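Local atomic coordinates of transcriptional regulator, SorC family (Enterococcus faecalis, PDB entry 2O0M), a protein that probably regulates transcription, binding DNA through one domain and a carbohydrate effector through another. Residues A[143-149]-A[170-176]; A[237-243]-A[300-306]; A[95-99]-A[109-113]. All blocks are in the same frame, centred on the assembly; numbering follows the deposited sequence.

Interaction 1 of 3, residues A[143-149]-A[170-176]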
ATOM      1  N   GLU A 143      -3.940  20.661  -5.048  1.00 17.76           N
ATOM      2  CA  GLU A 143      -4.646  19.738  -4.165  1.00 17.46           C
ATOM      3  C   GLU A 143      -4.343  18.302  -4.580  1.00 16.87           C
ATOM      4  O   GLU A 143      -4.760  17.857  -5.650  1.00 17.12           O
ATOM      5  CB  GLU A 143      -6.157  19.975  -4.213  1.00 18.34           C
ATOM      6  CG  GLU A 143      -6.580  21.420  -3.959  1.00 21.52           C
ATOM      7  CD  GLU A 143      -6.286  21.892  -2.562  1.00 25.72           C
ATOM      8  OE1 GLU A 143      -6.590  21.144  -1.605  1.00 28.77           O
ATOM      9  OE2 GLU A 143      -5.770  23.029  -2.418  1.00 29.10           O
ATOM     10  N   ASN A 144      -3.610  17.589  -3.732  1.00 14.85           N
ATOM     11  CA  ASN A 144      -3.288  16.186  -3.981  1.00 14.13           C
ATOM     12  C   ASN A 144      -4.124  15.283  -3.101  1.00 12.69           C
ATOM     13  O   ASN A 144      -4.405  15.628  -1.955  1.00 12.72           O
ATOM     14  CB  ASN A 144      -1.815  15.937  -3.675  1.00 12.85           C
ATOM     15  CG  ASN A 144      -0.895  16.845  -4.463  1.00 13.80           C
ATOM     16  OD1 ASN A 144      -0.086  17.603  -3.892  1.00 15.25           O
ATOM     17  ND2 ASN A 144      -1.015  16.785  -5.773  1.00 12.84           N
ATOM     18  N   THR A 145      -4.528  14.141  -3.652  1.00 11.94           N
ATOM     19  CA  THR A 145      -5.200  13.099  -2.885  1.00 11.77           C
ATOM     20  C   THR A 145      -4.338  11.832  -2.944  1.00 11.68           C
ATOM     21  O   THR A 145      -4.051  11.312  -4.024  1.00 10.73           O
ATOM     22  CB  THR A 145      -6.615  12.852  -3.399  1.00 12.51           C
ATOM     23  OG1 THR A 145      -7.380  14.060  -3.271  1.00 14.28           O
ATOM     24  CG2 THR A 145      -7.297  11.714  -2.633  1.00 12.50           C
ATOM     25  N   ILE A 146      -3.907  11.390  -1.764  1.00 11.09           N
ATOM     26  CA  ILE A 146      -3.043  10.232  -1.601  1.00 10.97           C
ATOM     27  C   ILE A 146      -3.841   9.102  -0.964  1.00 10.62           C
ATOM     28  O   ILE A 146      -4.268   9.204   0.188  1.00 11.08           O
ATOM     29  CB  ILE A 146      -1.828  10.542  -0.716  1.00 11.18           C
ATOM     30  CG1 ILE A 146      -1.026  11.713  -1.282  1.00 12.65           C
ATOM     31  CG2 ILE A 146      -0.932   9.316  -0.578  1.00 11.32           C
ATOM     32  CD1 ILE A 146      -1.374  13.051  -0.682  1.00 14.84           C
ATOM     33  N   ALA A 147      -4.039   8.034  -1.728  1.00  9.99           N
ATOM     34  CA  ALA A 147      -4.780   6.868  -1.276  1.00  9.67           C
ATOM     35  C   ALA A 147      -3.798   5.852  -0.719  1.00  9.46           C
ATOM     36  O   ALA A 147      -2.814   5.499  -1.368  1.00  9.68           O
ATOM     37  CB  ALA A 147      -5.565   6.279  -2.394  1.00 10.60           C
ATOM     38  N   VAL A 148      -4.064   5.376   0.489  1.00  8.92           N
ATOM     39  CA  VAL A 148      -3.106   4.522   1.172  1.00  9.19           C
ATOM     40  C   VAL A 148      -3.720   3.206   1.640  1.00  9.30           C
ATOM     41  O   VAL A 148      -4.907   3.130   1.964  1.00  9.78           O
ATOM     42  CB  VAL A 148      -2.474   5.228   2.374  1.00  9.50           C
ATOM     43  CG1 VAL A 148      -1.746   6.498   1.936  1.00 10.48           C
ATOM     44  CG2 VAL A 148      -3.509   5.556   3.422  1.00  9.40           C
HETATM   45  N   MSE A 149      -2.893   2.165   1.636  1.00  9.04           N
HETATM   46  CA  MSE A 149      -3.203   0.932   2.324  1.00  9.25           C
HETATM   47  C   MSE A 149      -2.612   0.909   3.729  1.00  9.50           C
HETATM   48  O   MSE A 149      -1.748   1.713   4.074  1.00  9.48           O
HETATM   49  CB  MSE A 149      -2.737  -0.282   1.518  1.00  9.37           C
HETATM   50  CG  MSE A 149      -3.490  -0.465   0.226  1.00 10.55           C
HETATM   51 SE   MSE A 149      -5.393  -0.895   0.416  1.00 17.78          SE
HETATM   52  CE  MSE A 149      -5.223  -2.578   1.228  1.00 12.79           C
ATOM     53  N   HIS A 170      -1.431  21.231  -0.829  1.00 16.92           N
ATOM     54  CA  HIS A 170      -2.348  20.720   0.178  1.00 17.05           C
ATOM     55  C   HIS A 170      -2.633  19.261  -0.092  1.00 15.76           C
ATOM     56  O   HIS A 170      -3.247  18.923  -1.103  1.00 15.52           O
ATOM     57  CB  HIS A 170      -3.638  21.524   0.191  1.00 18.23           C
ATOM     58  CG  HIS A 170      -3.409  22.994   0.308  1.00 20.40           C
ATOM     59  ND1 HIS A 170      -4.081  23.920  -0.461  1.00 24.21           N
ATOM     60  CD2 HIS A 170      -2.540  23.697   1.072  1.00 22.66           C
ATOM     61  CE1 HIS A 170      -3.655  25.133  -0.155  1.00 23.84           C
ATOM     62  NE2 HIS A 170      -2.722  25.026   0.774  1.00 24.03           N
ATOM     63  N   ASN A 171      -2.211  18.406   0.837  1.00 14.46           N
ATOM     64  CA  ASN A 171      -2.361  16.957   0.680  1.00 13.92           C
ATOM     65  C   ASN A 171      -3.479  16.385   1.534  1.00 13.78           C
ATOM     66  O   ASN A 171      -3.555  16.663   2.733  1.00 13.96           O
ATOM     67  CB  ASN A 171      -1.050  16.265   1.046  1.00 13.68           C
ATOM     68  CG  ASN A 171       0.133  16.797   0.264  1.00 13.41           C
ATOM     69  OD1 ASN A 171       1.185  17.114   0.842  1.00 16.23           O
ATOM     70  ND2 ASN A 171      -0.022  16.898  -1.050  1.00 10.79           N
ATOM     71  N   LEU A 172      -4.330  15.575   0.905  1.00 13.61           N
ATOM     72  CA  LEU A 172      -5.405  14.854   1.571  1.00 13.20           C
ATOM     73  C   LEU A 172      -5.120  13.344   1.501  1.00 12.59           C
ATOM     74  O   LEU A 172      -4.880  12.805   0.413  1.00 12.81           O
ATOM     75  CB  LEU A 172      -6.733  15.148   0.887  1.00 13.69           C
ATOM     76  CG  LEU A 172      -7.974  14.467   1.442  1.00 14.14           C
ATOM     77  CD1 LEU A 172      -8.325  15.037   2.797  1.00 16.01           C
ATOM     78  CD2 LEU A 172      -9.127  14.591   0.475  1.00 15.70           C
ATOM     79  N   PHE A 173      -5.177  12.677   2.648  1.00 11.75           N
ATOM     80  CA  PHE A 173      -4.952  11.236   2.728  1.00 11.85           C
ATOM     81  C   PHE A 173      -6.274  10.507   2.941  1.00 11.37           C
ATOM     82  O   PHE A 173      -7.084  10.892   3.793  1.00 11.52           O
ATOM     83  CB  PHE A 173      -3.951  10.876   3.839  1.00 12.04           C
ATOM     84  CG  PHE A 173      -2.593  11.480   3.645  1.00 11.50           C
ATOM     85  CD1 PHE A 173      -1.569  10.762   3.039  1.00 11.86           C
ATOM     86  CD2 PHE A 173      -2.354  12.805   4.014  1.00 11.11           C
ATOM     87  CE1 PHE A 173      -0.303  11.333   2.863  1.00 14.08           C
ATOM     88  CE2 PHE A 173      -1.089  13.392   3.828  1.00 12.56           C
ATOM     89  CZ  PHE A 173      -0.072  12.649   3.234  1.00 13.22           C
ATOM     90  N   VAL A 174      -6.486   9.466   2.146  1.00 10.32           N
ATOM     91  CA  VAL A 174      -7.664   8.646   2.238  1.00 10.62           C
ATOM     92  C   VAL A 174      -7.251   7.183   2.126  1.00 10.26           C
ATOM     93  O   VAL A 174      -6.221   6.866   1.521  1.00  9.67           O
ATOM     94  CB  VAL A 174      -8.656   8.975   1.100  1.00 10.91           C
ATOM     95  CG1 VAL A 174      -9.173  10.391   1.249  1.00 11.91           C
ATOM     96  CG2 VAL A 174      -8.015   8.786  -0.281  1.00 11.29           C
ATOM     97  N   PRO A 175      -8.047   6.285   2.704  1.00 10.12           N
ATOM     98  CA  PRO A 175      -7.767   4.860   2.485  1.00 10.43           C
ATOM     99  C   PRO A 175      -8.025   4.463   1.031  1.00 10.43           C
ATOM    100  O   PRO A 175      -8.963   4.973   0.431  1.00 10.03           O
ATOM    101  CB  PRO A 175      -8.785   4.177   3.385  1.00 10.66           C
ATOM    102  CG  PRO A 175      -9.918   5.161   3.453  1.00 10.08           C
ATOM    103  CD  PRO A 175      -9.244   6.485   3.539  1.00 10.63           C
ATOM    104  N   ALA A 176      -7.223   3.543   0.483  1.00 10.54           N
ATOM    105  CA  ALA A 176      -7.407   3.093  -0.901  1.00 10.96           C
ATOM    106  C   ALA A 176      -8.549   2.086  -1.008  1.00 11.36           C
ATOM    107  O   ALA A 176      -9.176   1.931  -2.073  1.00 12.13           O
ATOM    108  CB  ALA A 176      -6.145   2.467  -1.433  1.00 11.11           C
TER
HETATM  109  O   HOH W   1      -6.043  18.288  -0.966  1.00 25.66           O
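Ile146 and Phe173 mark the dense half of this parallel strand pairing, a worked example of a ladder running from packed interior to solvent. The two side chains lie side by side on the same face of the sheet, with CD1 of Ile146 over one face of the phenyl ring, 4.2 Å from its centroid in a CH-pi contact. Val148 CG1 comes up at the ring edge. On the opposite face Thr145 CG2 touches Val174 CG2 at 3.8 Å, and helix 224-234 covers Leu172 and Val174. Alternating backbone bonds, such as Ile146 N to Leu172 O at 2.8 Å, stitch the strands into the beta-alpha-beta unit completed by helix 152-159.

The other end is looser and wetter. Exposed Glu143, bent at chi2 (-66°), brings OE2 into the ring plane of His170, where ND1 donates a nearly straight bond of 2.7 Å to its syn side, somewhat out of the carboxylate plane. A water can bridge Glu143 OE1 and His170 O, though it has more acceptors near than protons. ND1 donates to Glu143 and NE2 faces the acceptor Glu167 O in a weak bond, so both nitrogens probably carry protons, a cationic ring that the carboxylate would stabilise.

Interaction 2 of 3, residues A[237-243]-A[300-306]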
ATOM      1  N   ASN A 237      -4.354  11.075  -7.047  1.00 12.01           N
ATOM      2  CA  ASN A 237      -3.196  11.185  -7.951  1.00 12.01           C
ATOM      3  C   ASN A 237      -1.925  10.528  -7.389  1.00 11.18           C
ATOM      4  O   ASN A 237      -0.885  10.533  -8.030  1.00 11.62           O
ATOM      5  CB  ASN A 237      -2.929  12.647  -8.368  1.00 12.19           C
ATOM      6  CG  ASN A 237      -2.533  13.555  -7.211  1.00 13.24           C
ATOM      7  OD1 ASN A 237      -2.987  13.388  -6.072  1.00 14.77           O
ATOM      8  ND2 ASN A 237      -1.701  14.561  -7.517  1.00 14.45           N
ATOM      9  N   CYS A 238      -2.035   9.948  -6.196  1.00 10.80           N
ATOM     10  CA  CYS A 238      -0.945   9.218  -5.573  1.00 10.46           C
ATOM     11  C   CYS A 238      -1.504   8.020  -4.799  1.00 10.00           C
ATOM     12  O   CYS A 238      -2.597   8.105  -4.210  1.00  9.79           O
ATOM     13  CB  CYS A 238      -0.179  10.157  -4.656  1.00 10.52           C
ATOM     14  SG  CYS A 238       1.204   9.446  -3.760  1.00 12.08           S
ATOM     15  N   VAL A 239      -0.780   6.900  -4.847  1.00  9.74           N
ATOM     16  CA  VAL A 239      -1.111   5.722  -4.054  1.00  9.80           C
ATOM     17  C   VAL A 239       0.154   5.224  -3.377  1.00  9.18           C
ATOM     18  O   VAL A 239       1.192   5.122  -4.015  1.00 10.08           O
ATOM     19  CB  VAL A 239      -1.719   4.595  -4.906  1.00 10.18           C
ATOM     20  CG1 VAL A 239      -2.008   3.349  -4.059  1.00 12.11           C
ATOM     21  CG2 VAL A 239      -3.016   5.048  -5.545  1.00 11.53           C
ATOM     22  N   VAL A 240       0.044   4.907  -2.093  1.00  8.97           N
ATOM     23  CA  VAL A 240       1.156   4.328  -1.333  1.00  9.00           C
ATOM     24  C   VAL A 240       0.661   3.058  -0.649  1.00  9.03           C
ATOM     25  O   VAL A 240      -0.414   3.040  -0.034  1.00  9.19           O
ATOM     26  CB  VAL A 240       1.762   5.293  -0.283  1.00  9.13           C
ATOM     27  CG1 VAL A 240       3.002   4.679   0.302  1.00 10.53           C
ATOM     28  CG2 VAL A 240       2.065   6.637  -0.906  1.00  9.61           C
ATOM     29  N   HIS A 241       1.442   1.984  -0.777  1.00  8.47           N
ATOM     30  CA  HIS A 241       1.040   0.698  -0.244  1.00  8.91           C
ATOM     31  C   HIS A 241       2.244  -0.163   0.080  1.00  9.10           C
ATOM     32  O   HIS A 241       3.341   0.101  -0.402  1.00  9.28           O
ATOM     33  CB  HIS A 241       0.144  -0.007  -1.262  1.00  8.77           C
ATOM     34  CG  HIS A 241       0.863  -0.460  -2.498  1.00  9.20           C
ATOM     35  ND1 HIS A 241       1.251   0.396  -3.506  1.00 10.94           N
ATOM     36  CD2 HIS A 241       1.243  -1.697  -2.890  1.00  7.17           C
ATOM     37  CE1 HIS A 241       1.855  -0.294  -4.458  1.00  6.46           C
ATOM     38  NE2 HIS A 241       1.840  -1.571  -4.120  1.00 12.18           N
ATOM     39  N   SER A 242       2.028  -1.194   0.894  1.00  9.37           N
ATOM     40  CA  SER A 242       3.004  -2.265   1.029  1.00  9.01           C
ATOM     41  C   SER A 242       2.549  -3.460   0.194  1.00  9.06           C
ATOM     42  O   SER A 242       1.571  -3.396  -0.573  1.00  8.75           O
ATOM     43  CB  SER A 242       3.264  -2.625   2.505  1.00  8.55           C
ATOM     44  OG  SER A 242       4.403  -3.460   2.645  1.00 10.16           O
ATOM     45  N   ILE A 243       3.310  -4.536   0.309  1.00  8.66           N
ATOM     46  CA  ILE A 243       3.025  -5.806  -0.334  1.00  8.81           C
ATOM     47  C   ILE A 243       3.027  -6.829   0.774  1.00  8.73           C
ATOM     48  O   ILE A 243       4.000  -6.935   1.531  1.00  8.20           O
ATOM     49  CB  ILE A 243       4.092  -6.142  -1.395  1.00  8.55           C
ATOM     50  CG1 ILE A 243       4.117  -5.061  -2.488  1.00  9.73           C
ATOM     51  CG2 ILE A 243       3.839  -7.509  -2.020  1.00  9.12           C
ATOM     52  CD1 ILE A 243       5.405  -5.051  -3.285  1.00  8.82           C
ATOM     53  N   ILE A 300      -2.465   6.402 -12.431  1.00 15.17           N
ATOM     54  CA  ILE A 300      -2.129   7.285 -11.310  1.00 14.55           C
ATOM     55  C   ILE A 300      -0.652   7.651 -11.430  1.00 12.98           C
ATOM     56  O   ILE A 300       0.184   6.767 -11.519  1.00 12.28           O
ATOM     57  CB  ILE A 300      -2.425   6.602  -9.955  1.00 14.21           C
ATOM     58  CG1 ILE A 300      -3.932   6.352  -9.831  1.00 15.87           C
ATOM     59  CG2 ILE A 300      -1.945   7.447  -8.798  1.00 15.10           C
ATOM     60  CD1 ILE A 300      -4.327   5.572  -8.634  1.00 15.67           C
ATOM     61  N   PRO A 301      -0.324   8.963 -11.473  1.00 12.09           N
ATOM     62  CA  PRO A 301       1.073   9.353 -11.725  1.00 12.19           C
ATOM     63  C   PRO A 301       2.071   8.881 -10.684  1.00 11.29           C
ATOM     64  O   PRO A 301       3.171   8.477 -11.041  1.00 12.27           O
ATOM     65  CB  PRO A 301       1.029  10.892 -11.779  1.00 11.90           C
ATOM     66  CG  PRO A 301      -0.293  11.295 -11.316  1.00 13.23           C
ATOM     67  CD  PRO A 301      -1.223  10.121 -11.368  1.00 12.20           C
ATOM     68  N   TYR A 302       1.682   8.910  -9.411  1.00 11.23           N
ATOM     69  CA  TYR A 302       2.641   8.709  -8.321  1.00 11.26           C
ATOM     70  C   TYR A 302       2.238   7.464  -7.528  1.00 10.78           C
ATOM     71  O   TYR A 302       1.271   7.472  -6.772  1.00 11.08           O
ATOM     72  CB  TYR A 302       2.723   9.963  -7.444  1.00 11.91           C
ATOM     73  CG  TYR A 302       2.918  11.203  -8.283  1.00 12.31           C
ATOM     74  CD1 TYR A 302       4.016  11.323  -9.125  1.00 12.89           C
ATOM     75  CD2 TYR A 302       1.964  12.208  -8.307  1.00 13.91           C
ATOM     76  CE1 TYR A 302       4.187  12.450  -9.932  1.00 13.28           C
ATOM     77  CE2 TYR A 302       2.126  13.339  -9.105  1.00 12.89           C
ATOM     78  CZ  TYR A 302       3.231  13.445  -9.927  1.00 14.59           C
ATOM     79  OH  TYR A 302       3.396  14.569 -10.729  1.00 15.90           O
ATOM     80  N   VAL A 303       2.960   6.377  -7.764  1.00 10.58           N
ATOM     81  CA  VAL A 303       2.641   5.089  -7.183  1.00 10.60           C
ATOM     82  C   VAL A 303       3.879   4.625  -6.447  1.00 10.41           C
ATOM     83  O   VAL A 303       4.924   4.487  -7.055  1.00 10.78           O
ATOM     84  CB  VAL A 303       2.234   4.064  -8.257  1.00 10.99           C
ATOM     85  CG1 VAL A 303       1.907   2.723  -7.608  1.00 11.02           C
ATOM     86  CG2 VAL A 303       1.026   4.565  -9.040  1.00 11.89           C
ATOM     87  N   VAL A 304       3.746   4.386  -5.142  1.00  9.55           N
ATOM     88  CA  VAL A 304       4.887   4.030  -4.327  1.00 10.06           C
ATOM     89  C   VAL A 304       4.556   2.771  -3.552  1.00  9.75           C
ATOM     90  O   VAL A 304       3.612   2.769  -2.751  1.00  9.43           O
ATOM     91  CB  VAL A 304       5.266   5.166  -3.351  1.00  9.51           C
ATOM     92  CG1 VAL A 304       6.542   4.815  -2.597  1.00  9.81           C
ATOM     93  CG2 VAL A 304       5.446   6.485  -4.094  1.00 10.69           C
ATOM     94  N   ALA A 305       5.343   1.724  -3.796  1.00  9.50           N
ATOM     95  CA  ALA A 305       5.278   0.475  -3.040  1.00  9.64           C
ATOM     96  C   ALA A 305       6.411   0.486  -2.003  1.00  9.64           C
ATOM     97  O   ALA A 305       7.560   0.819  -2.318  1.00 10.35           O
ATOM     98  CB  ALA A 305       5.444  -0.704  -3.946  1.00  9.63           C
ATOM     99  N   ILE A 306       6.091   0.101  -0.771  1.00 10.06           N
ATOM    100  CA  ILE A 306       7.078   0.076   0.307  1.00  9.92           C
ATOM    101  C   ILE A 306       7.052  -1.308   0.924  1.00 10.34           C
ATOM    102  O   ILE A 306       6.070  -1.683   1.545  1.00 10.05           O
ATOM    103  CB  ILE A 306       6.747   1.109   1.409  1.00 10.37           C
ATOM    104  CG1 ILE A 306       6.567   2.500   0.806  1.00 10.58           C
ATOM    105  CG2 ILE A 306       7.855   1.127   2.460  1.00 10.57           C
ATOM    106  CD1 ILE A 306       6.228   3.593   1.835  1.00 11.34           C
TER
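Ser242 OG and Ile306 O make the shortest polar bond of this pairing, 2.7 Å, with the hydroxyl donating in the plane of the carbonyl. The serine torsion explains it: OG is anti to the backbone N (chi1 -168°), which carries the hydroxyl across to the neighbouring strand where the regular ladder runs out. The pairing illustrates how a parallel ladder changes character along its length. At the opposite end the bond from Tyr302 N to Asn237 O is long and weak, 3.3 Å, whereas between the two ends the backbone bonds are regular, as with Val304 N to Val239 O at 2.9 Å.

Side chains follow the alternation of the strands. On the face of Val239 and His241, CD1 of Ile300 presses against Val239 CG2 at 3.4 Å, tighter than usual van der Waals contact, the two chains crossing at about a right angle. Nearby, the imidazole of His241 folds back across the neighbouring strand (chi1 70°), so that Ala305 CA lies over its face, 4.1 Å from the centroid. On the other face Val240 CG1 meets Ile306 CD1 at 3.7 Å.

The rings of Phe273 and Tyr319 also meet His241. Helices 122-138 and 152-159 pack on the face of Val240 and Val304, while strands 142-148 and 328-332 flank the pair within the sheet, an arrangement consistent with the Rossmann-like fold of the putative sugar-binding domain.

Interaction 3 of 3, residues A[95-99]-A[109-113]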
ATOM      1  N   HIS A  95      23.488   2.477  -4.991  1.00 31.62           N
ATOM      2  CA  HIS A  95      23.179   2.902  -6.394  1.00 31.09           C
ATOM      3  C   HIS A  95      23.155   1.721  -7.358  1.00 30.41           C
ATOM      4  O   HIS A  95      22.186   1.520  -8.087  1.00 30.00           O
ATOM      5  CB  HIS A  95      24.194   3.932  -6.885  1.00 31.96           C
ATOM      6  CG  HIS A  95      24.076   4.228  -8.346  1.00 32.92           C
ATOM      7  ND1 HIS A  95      24.904   3.657  -9.288  1.00 35.75           N
ATOM      8  CD2 HIS A  95      23.201   5.001  -9.030  1.00 34.98           C
ATOM      9  CE1 HIS A  95      24.558   4.081 -10.490  1.00 35.98           C
ATOM     10  NE2 HIS A  95      23.527   4.899 -10.362  1.00 36.53           N
ATOM     11  N   GLN A  96      24.248   0.964  -7.359  1.00 29.35           N
ATOM     12  CA  GLN A  96      24.386  -0.233  -8.186  1.00 28.60           C
ATOM     13  C   GLN A  96      23.229  -1.205  -7.942  1.00 27.38           C
ATOM     14  O   GLN A  96      22.586  -1.668  -8.882  1.00 26.92           O
ATOM     15  CB  GLN A  96      25.716  -0.927  -7.876  1.00 28.88           C
ATOM     16  CG  GLN A  96      26.384  -1.553  -9.076  1.00 30.83           C
ATOM     17  CD  GLN A  96      25.599  -2.703  -9.651  1.00 32.34           C
ATOM     18  OE1 GLN A  96      25.352  -2.763 -10.859  1.00 32.88           O
ATOM     19  NE2 GLN A  96      25.197  -3.627  -8.789  1.00 34.69           N
ATOM     20  N   ILE A  97      22.972  -1.504  -6.671  1.00 25.96           N
ATOM     21  CA  ILE A  97      21.891  -2.423  -6.304  1.00 24.87           C
ATOM     22  C   ILE A  97      20.521  -1.845  -6.689  1.00 23.19           C
ATOM     23  O   ILE A  97      19.636  -2.579  -7.131  1.00 21.82           O
ATOM     24  CB  ILE A  97      21.953  -2.833  -4.793  1.00 24.91           C
ATOM     25  CG1 ILE A  97      20.987  -3.982  -4.498  1.00 25.56           C
ATOM     26  CG2 ILE A  97      21.701  -1.648  -3.868  1.00 25.39           C
ATOM     27  CD1 ILE A  97      21.196  -4.624  -3.133  1.00 25.69           C
ATOM     28  N   GLU A  98      20.367  -0.531  -6.541  1.00 21.75           N
ATOM     29  CA  GLU A  98      19.130   0.156  -6.947  1.00 21.58           C
ATOM     30  C   GLU A  98      18.899   0.039  -8.451  1.00 21.39           C
ATOM     31  O   GLU A  98      17.779  -0.216  -8.898  1.00 20.06           O
ATOM     32  CB  GLU A  98      19.170   1.626  -6.527  1.00 21.00           C
ATOM     33  CG  GLU A  98      19.015   1.803  -5.015  1.00 20.46           C
ATOM     34  CD  GLU A  98      19.187   3.229  -4.539  1.00 20.04           C
ATOM     35  OE1 GLU A  98      19.731   4.063  -5.286  1.00 20.47           O
ATOM     36  OE2 GLU A  98      18.764   3.515  -3.397  1.00 16.09           O
ATOM     37  N   LYS A  99      19.964   0.222  -9.229  1.00 21.80           N
ATOM     38  CA  LYS A  99      19.892   0.049 -10.685  1.00 21.87           C
ATOM     39  C   LYS A  99      19.471  -1.363 -11.051  1.00 20.60           C
ATOM     40  O   LYS A  99      18.605  -1.563 -11.901  1.00 20.65           O
ATOM     41  CB  LYS A  99      21.249   0.343 -11.327  1.00 22.50           C
ATOM     42  CG  LYS A  99      21.341  -0.023 -12.816  1.00 23.32           C
ATOM     43  CD  LYS A  99      22.773   0.139 -13.313  1.00 23.71           C
ATOM     44  CE  LYS A  99      22.983  -0.512 -14.683  1.00 25.15           C
ATOM     45  NZ  LYS A  99      24.433  -0.588 -15.055  1.00 26.67           N
ATOM     46  N   ARG A 109      11.998   3.560 -10.476  1.00 18.70           N
ATOM     47  CA  ARG A 109      12.952   3.869  -9.457  1.00 18.89           C
ATOM     48  C   ARG A 109      12.825   2.874  -8.338  1.00 17.51           C
ATOM     49  O   ARG A 109      11.737   2.484  -7.968  1.00 16.56           O
ATOM     50  CB  ARG A 109      12.681   5.282  -8.943  1.00 20.03           C
ATOM     51  CG  ARG A 109      13.703   5.836  -7.996  1.00 24.40           C
ATOM     52  CD  ARG A 109      15.029   6.071  -8.674  1.00 30.40           C
ATOM     53  NE  ARG A 109      16.097   5.620  -7.792  1.00 32.79           N
ATOM     54  CZ  ARG A 109      16.551   6.311  -6.750  1.00 34.56           C
ATOM     55  NH1 ARG A 109      16.053   7.508  -6.451  1.00 36.21           N
ATOM     56  NH2 ARG A 109      17.519   5.800  -6.005  1.00 35.20           N
ATOM     57  N   CYS A 110      13.964   2.464  -7.808  1.00 16.58           N
ATOM     58  CA  CYS A 110      13.992   1.662  -6.605  1.00 16.28           C
ATOM     59  C   CYS A 110      14.953   2.352  -5.648  1.00 16.52           C
ATOM     60  O   CYS A 110      16.056   2.738  -6.043  1.00 16.92           O
ATOM     61  CB  CYS A 110      14.435   0.228  -6.895  1.00 16.04           C
ATOM     62  SG  CYS A 110      14.513  -0.791  -5.408  1.00 16.11           S
ATOM     63  N   ILE A 111      14.505   2.553  -4.413  1.00 16.03           N
ATOM     64  CA  ILE A 111      15.350   3.069  -3.340  1.00 16.53           C
ATOM     65  C   ILE A 111      15.618   1.914  -2.389  1.00 15.91           C
ATOM     66  O   ILE A 111      14.688   1.314  -1.870  1.00 15.21           O
ATOM     67  CB  ILE A 111      14.681   4.231  -2.587  1.00 16.61           C
ATOM     68  CG1 ILE A 111      14.446   5.392  -3.551  1.00 18.88           C
ATOM     69  CG2 ILE A 111      15.564   4.689  -1.421  1.00 16.29           C
ATOM     70  CD1 ILE A 111      13.441   6.415  -3.077  1.00 18.81           C
ATOM     71  N   VAL A 112      16.895   1.602  -2.178  1.00 15.51           N
ATOM     72  CA  VAL A 112      17.293   0.502  -1.307  1.00 15.83           C
ATOM     73  C   VAL A 112      17.925   1.079  -0.036  1.00 15.96           C
ATOM     74  O   VAL A 112      19.013   1.666  -0.070  1.00 15.72           O
ATOM     75  CB  VAL A 112      18.298  -0.452  -1.995  1.00 15.54           C
ATOM     76  CG1 VAL A 112      18.747  -1.535  -1.031  1.00 15.80           C
ATOM     77  CG2 VAL A 112      17.694  -1.077  -3.244  1.00 14.37           C
ATOM     78  N   VAL A 113      17.219   0.926   1.079  1.00 15.61           N
ATOM     79  CA  VAL A 113      17.669   1.429   2.369  1.00 16.08           C
ATOM     80  C   VAL A 113      18.624   0.428   3.010  1.00 16.17           C
ATOM     81  O   VAL A 113      18.425  -0.787   2.912  1.00 14.69           O
ATOM     82  CB  VAL A 113      16.456   1.692   3.295  1.00 16.21           C
ATOM     83  CG1 VAL A 113      16.896   2.077   4.708  1.00 17.54           C
ATOM     84  CG2 VAL A 113      15.568   2.778   2.686  1.00 15.87           C
TER
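Glu98 reaches from the first turn of helix 96-105 to strand 109-113, and its carboxylate supplies the polar part of this contact, an example of one side chain tying a helix to the strand that follows it. The contact lies at the surface, where it lays the helix against a strand that pairs with strand 328-332. The Glu98 chain stays extended beyond CG (chi2 174°), which carries both oxygens across the gap. OE2 accepts from the backbone N of Val112 through its anti lone pair, at 2.9 Å and an angle of 168°. OE1 forms a salt bridge with Arg109 NH2, also at 2.9 Å; it meets the guanidinium at its edge and in its plane, but the N-H points poorly at the oxygen, so the hydrogen bond within the bridge is weak. The carboxylate and guanidinium planes stand 74° apart, and Ile111 CG1 lies over one guanidinium face.

Apolar contacts lie beside the bridge to Val112. Val112 CG2 touches Glu98 CG at 3.6 Å, and Ile97 CG2 meets Val112 CB at 4.1 Å, the two side chains crossing at about a right angle. Helix 333-339 adds Ala336 and Asn337 against Ile97.

One polar group pays a price: Cys110 O, beside Glu98 CG at 3.3 Å, is buried without a partner. The short, straight bond to Val112 N fixes the carboxylate against the strand and, with the arginine's mainly electrostatic attraction, would be expected to stabilise its ionised form.

Overall arrangement
Interactions 1 and 2 are buried pairings of parallel strands, whereas interaction 3 lies at the surface and joins a helix to a strand of the same sheet. The first two adjoin: strands 142-148 and 238-245 are neighbours, and Ala147 N probably hydrogen-bonds to Cys238 O. Interaction 3 is farther out, its centre about 17 Å from that of interaction 2 and about 26 Å from that of interaction 1. Chemistry follows place. Backbone ladders and aliphatic or ring contacts dominate the two core pairings, with a histidine-carboxylate pair at the wet end of interaction 1. Interaction 3 instead turns on one carboxylate, shared between a backbone N-H and an arginine, with a small apolar patch beside it.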